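Kappa-carrageenase (Zobellia galactanivorans, PDB 5OCR) probably hydrolyses the beta-1,4 linkages of kappa-carrageenan, a sulfated galactan of red algae, through its family 16 glycoside hydrolase domain. Local coordinates at residues Pro183-Asn188 with Lys224-Trp229. Numbering follows the deposited sequence. Where two conformers were deposited one is given.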
ATOM      1  N   PRO A 183      -7.485   9.054 -15.226  1.00 21.89           N
ATOM      2  CA  PRO A 183      -6.124   9.177 -14.887  1.00 23.08           C
ATOM      3  C   PRO A 183      -5.739  10.595 -14.442  1.00 25.20           C
ATOM      4  O   PRO A 183      -4.843  10.773 -13.550  1.00 23.41           O
ATOM      5  CB  PRO A 183      -5.407   8.819 -16.209  1.00 23.14           C
ATOM      6  CG  PRO A 183      -6.432   9.071 -17.280  1.00 23.48           C
ATOM      7  CD  PRO A 183      -7.668   8.564 -16.618  1.00 23.24           C
ATOM      8  N   GLN A 184      -6.413  11.594 -15.036  1.00 24.94           N
ATOM      9  CA  GLN A 184      -6.135  12.997 -14.608  1.00 27.02           C
ATOM     10  C   GLN A 184      -6.501  13.238 -13.155  1.00 26.50           C
ATOM     11  O   GLN A 184      -5.788  14.020 -12.496  1.00 26.48           O
ATOM     12  CB  GLN A 184      -6.916  13.985 -15.456  1.00 30.30           C
ATOM     13  CG  GLN A 184      -6.389  15.381 -15.321  1.00 35.63           C
ATOM     14  CD  GLN A 184      -5.331  15.597 -16.337  1.00 38.66           C
ATOM     15  OE1 GLN A 184      -4.210  15.066 -16.241  1.00 42.14           O
ATOM     16  NE2 GLN A 184      -5.689  16.362 -17.356  1.00 43.88           N
ATOM     17  N   GLU A 185      -7.580  12.564 -12.667  1.00 23.54           N
ATOM     18  CA  GLU A 185      -8.027  12.711 -11.311  0.50 23.00           C
ATOM     19  C   GLU A 185      -7.328  11.776 -10.306  1.00 22.02           C
ATOM     20  O   GLU A 185      -7.220  12.130  -9.122  1.00 21.70           O
ATOM     21  CB  GLU A 185      -9.554  12.604 -11.312  0.50 24.66           C
ATOM     22  CG  GLU A 185     -10.100  13.688 -12.276  0.50 25.48           C
ATOM     23  CD  GLU A 185     -11.596  13.651 -12.424  0.50 28.19           C
ATOM     24  OE1 GLU A 185     -12.210  13.073 -11.536  0.50 29.59           O
ATOM     25  OE2 GLU A 185     -12.141  14.174 -13.445  0.50 29.23           O
ATOM     26  N   GLN A 186      -6.852  10.618 -10.800  1.00 21.61           N
ATOM     27  CA  GLN A 186      -6.509   9.527  -9.899  1.00 20.00           C
ATOM     28  C   GLN A 186      -5.194   8.816 -10.118  1.00 19.61           C
ATOM     29  O   GLN A 186      -4.803   8.053  -9.289  1.00 21.68           O
ATOM     30  CB  GLN A 186      -7.624   8.503  -9.797  1.00 20.95           C
ATOM     31  CG  GLN A 186      -8.918   9.089  -9.249  1.00 22.33           C
ATOM     32  CD  GLN A 186     -10.028   8.126  -9.195  1.00 22.35           C
ATOM     33  OE1 GLN A 186     -11.176   8.503  -9.479  1.00 23.48           O
ATOM     34  NE2 GLN A 186      -9.730   6.862  -8.871  1.00 20.48           N
ATOM     35  N   LEU A 187      -4.543   8.988 -11.247  1.00 18.95           N
ATOM     36  CA  LEU A 187      -3.306   8.200 -11.535  1.00 19.21           C
ATOM     37  C   LEU A 187      -2.103   9.093 -11.334  1.00 19.47           C
ATOM     38  O   LEU A 187      -1.997  10.135 -12.014  1.00 19.81           O
ATOM     39  CB  LEU A 187      -3.344   7.674 -12.998  1.00 20.95           C
ATOM     40  CG  LEU A 187      -2.226   6.698 -13.395  1.00 21.35           C
ATOM     41  CD1 LEU A 187      -2.779   5.554 -14.274  1.00 24.25           C
ATOM     42  CD2 LEU A 187      -1.092   7.423 -14.183  1.00 22.82           C
ATOM     43  N   ASN A 188      -1.124   8.614 -10.541  1.00 19.22           N
ATOM     44  CA  ASN A 188       0.159   9.264 -10.495  1.00 19.80           C
ATOM     45  C   ASN A 188       1.272   8.256 -10.715  1.00 19.28           C
ATOM     46  O   ASN A 188       1.293   7.201 -10.107  1.00 19.43           O
ATOM     47  CB  ASN A 188       0.373   9.871  -9.089  1.00 20.56           C
ATOM     48  CG  ASN A 188      -0.535  11.015  -8.823  1.00 21.38           C
ATOM     49  OD1 ASN A 188      -0.634  11.968  -9.599  1.00 20.50           O
ATOM     50  ND2 ASN A 188      -1.267  10.912  -7.731  1.00 19.92           N
ATOM     51  N   LYS A 224      -3.381  15.996  -6.345  1.00 20.39           N
ATOM     52  CA  LYS A 224      -4.695  15.827  -6.989  1.00 22.18           C
ATOM     53  C   LYS A 224      -5.776  16.454  -6.150  1.00 21.93           C
ATOM     54  O   LYS A 224      -5.683  16.508  -4.917  1.00 20.90           O
ATOM     55  CB  LYS A 224      -5.128  14.364  -7.179  1.00 20.77           C
ATOM     56  CG  LYS A 224      -4.181  13.453  -7.965  1.00 21.97           C
ATOM     57  CD  LYS A 224      -4.209  13.807  -9.425  1.00 22.67           C
ATOM     58  CE  LYS A 224      -3.888  12.526 -10.165  1.00 24.96           C
ATOM     59  NZ  LYS A 224      -3.267  12.940 -11.469  1.00 26.26           N
ATOM     60  N   PRO A 225      -6.838  16.930  -6.812  1.00 22.35           N
ATOM     61  CA  PRO A 225      -7.957  17.431  -5.952  1.00 21.73           C
ATOM     62  C   PRO A 225      -8.586  16.320  -5.156  1.00 21.87           C
ATOM     63  O   PRO A 225      -8.700  15.211  -5.666  1.00 22.02           O
ATOM     64  CB  PRO A 225      -9.037  17.855  -6.992  1.00 23.00           C
ATOM     65  CG  PRO A 225      -8.203  18.180  -8.222  1.00 24.29           C
ATOM     66  CD  PRO A 225      -7.072  17.143  -8.258  1.00 22.93           C
ATOM     67  N   ASN A 226      -9.091  16.632  -3.957  1.00 19.96           N
ATOM     68  CA  ASN A 226      -9.708  15.528  -3.094  1.00 20.84           C
ATOM     69  C   ASN A 226     -11.181  15.395  -3.405  1.00 20.76           C
ATOM     70  O   ASN A 226     -12.049  16.040  -2.770  1.00 22.36           O
ATOM     71  CB  ASN A 226      -9.464  15.827  -1.598  1.00 20.00           C
ATOM     72  CG  ASN A 226      -9.860  14.657  -0.743  1.00 19.37           C
ATOM     73  OD1 ASN A 226     -10.489  13.760  -1.288  1.00 20.70           O
ATOM     74  ND2 ASN A 226      -9.456  14.613   0.516  1.00 18.40           N
ATOM     75  N   LYS A 227     -11.492  14.603  -4.436  1.00 22.30           N
ATOM     76  CA  LYS A 227     -12.876  14.512  -4.864  1.00 24.79           C
ATOM     77  C   LYS A 227     -13.657  13.593  -3.961  1.00 24.62           C
ATOM     78  O   LYS A 227     -14.752  13.949  -3.530  1.00 28.86           O
ATOM     79  CB  LYS A 227     -12.946  13.993  -6.309  1.00 26.39           C
ATOM     80  CG  LYS A 227     -14.269  14.163  -6.951  1.00 32.11           C
ATOM     81  CD  LYS A 227     -13.964  14.137  -8.474  1.00 33.46           C
ATOM     82  CE  LYS A 227     -15.227  13.967  -9.250  1.00 40.83           C
ATOM     83  NZ  LYS A 227     -14.692  13.876 -10.641  1.00 39.68           N
ATOM     84  N   TYR A 228     -13.109  12.412  -3.706  1.00 23.64           N
ATOM     85  CA  TYR A 228     -13.906  11.346  -3.057  1.00 22.57           C
ATOM     86  C   TYR A 228     -13.377  10.918  -1.720  1.00 25.37           C
ATOM     87  O   TYR A 228     -14.069  10.199  -1.034  1.00 29.79           O
ATOM     88  CB  TYR A 228     -13.930  10.140  -3.974  1.00 21.66           C
ATOM     89  CG  TYR A 228     -14.635  10.379  -5.273  1.00 22.28           C
ATOM     90  CD1 TYR A 228     -15.937  10.893  -5.302  1.00 23.24           C
ATOM     91  CD2 TYR A 228     -14.003  10.057  -6.492  1.00 22.89           C
ATOM     92  CE1 TYR A 228     -16.602  11.087  -6.545  1.00 24.80           C
ATOM     93  CE2 TYR A 228     -14.641  10.239  -7.703  1.00 23.68           C
ATOM     94  CZ  TYR A 228     -15.905  10.795  -7.739  1.00 25.50           C
ATOM     95  OH  TYR A 228     -16.516  10.963  -8.985  1.00 30.24           O
ATOM     96  N   TRP A 229     -12.143  11.326  -1.364  1.00 22.91           N
ATOM     97  CA  TRP A 229     -11.343  10.716  -0.300  1.00 20.71           C
ATOM     98  C   TRP A 229     -11.528  11.399   1.033  1.00 21.64           C
ATOM     99  O   TRP A 229     -10.581  12.016   1.619  1.00 20.12           O
ATOM    100  CB  TRP A 229      -9.852  10.627  -0.754  1.00 19.66           C
ATOM    101  CG  TRP A 229      -9.828   9.797  -1.980  1.00 19.62           C
ATOM    102  CD1 TRP A 229      -9.752   8.401  -2.030  1.00 19.23           C
ATOM    103  CD2 TRP A 229      -9.955  10.251  -3.371  1.00 18.86           C
ATOM    104  NE1 TRP A 229      -9.841   7.963  -3.331  1.00 18.75           N
ATOM    105  CE2 TRP A 229     -10.010   9.047  -4.188  1.00 19.19           C
ATOM    106  CE3 TRP A 229     -10.072  11.528  -4.005  1.00 19.43           C
ATOM    107  CZ2 TRP A 229     -10.165   9.129  -5.617  1.00 18.89           C
ATOM    108  CZ3 TRP A 229     -10.243  11.586  -5.434  1.00 19.04           C
ATOM    109  CH2 TRP A 229     -10.272  10.420  -6.178  1.00 20.09           C
TER
HETATM  110  O   HOH W   1      -8.966  13.895  -8.115  1.00 21.12           O
HETATM  111  O   HOH W   2     -15.069  12.482 -13.504  1.00 42.32           O
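Lys-224 runs its ammonium group among the carbonyl oxygens of the turn 183-188, joining the end of strand 219-225 to the short helix 183-186 in the beta-jellyroll domain of this family 16 glycoside hydrolase. Its CB, CG and CD pass Glu-185 O at 3.5 to 3.6 Å, and a bend at chi2 (-72°) goes with the chain turning on toward Gln-184 O, 3.5 Å from CD. NZ donates hydrogen bonds to Gln-184 O (2.9 Å) and Leu-187 O (3.1 Å), standing above both carbonyl planes rather than on a lone pair. Weak bonds to Pro-183 O and Asn-188 OD1 complete the set; so many oxygens would be expected to favour the positive charge. The amide of Asn-188 is fixed from its other end, ND2 donating to Leu-162 O.

Glu-185 and the exposed Lys-227 cross obliquely as a salt bridge. In the conformer described, one of two modelled for Glu-185, Lys-227 NZ lies 2.8 Å from OE1 on the syn side, 30° out of the carboxylate plane. A weakly bound water links OE2 to the same NZ; another water bridges Glu-185 O and Pro-225 O.

Gln-186 meets Trp-229 away from both charged groups. Its CG is 3.6 Å from Trp-229 CH2, with the amide turned 76° from the indole plane and CD at the ring edge. NE2 of Gln-186 donates to Leu-164 O and Lys-177 O, which ties the turn to neighbouring strands.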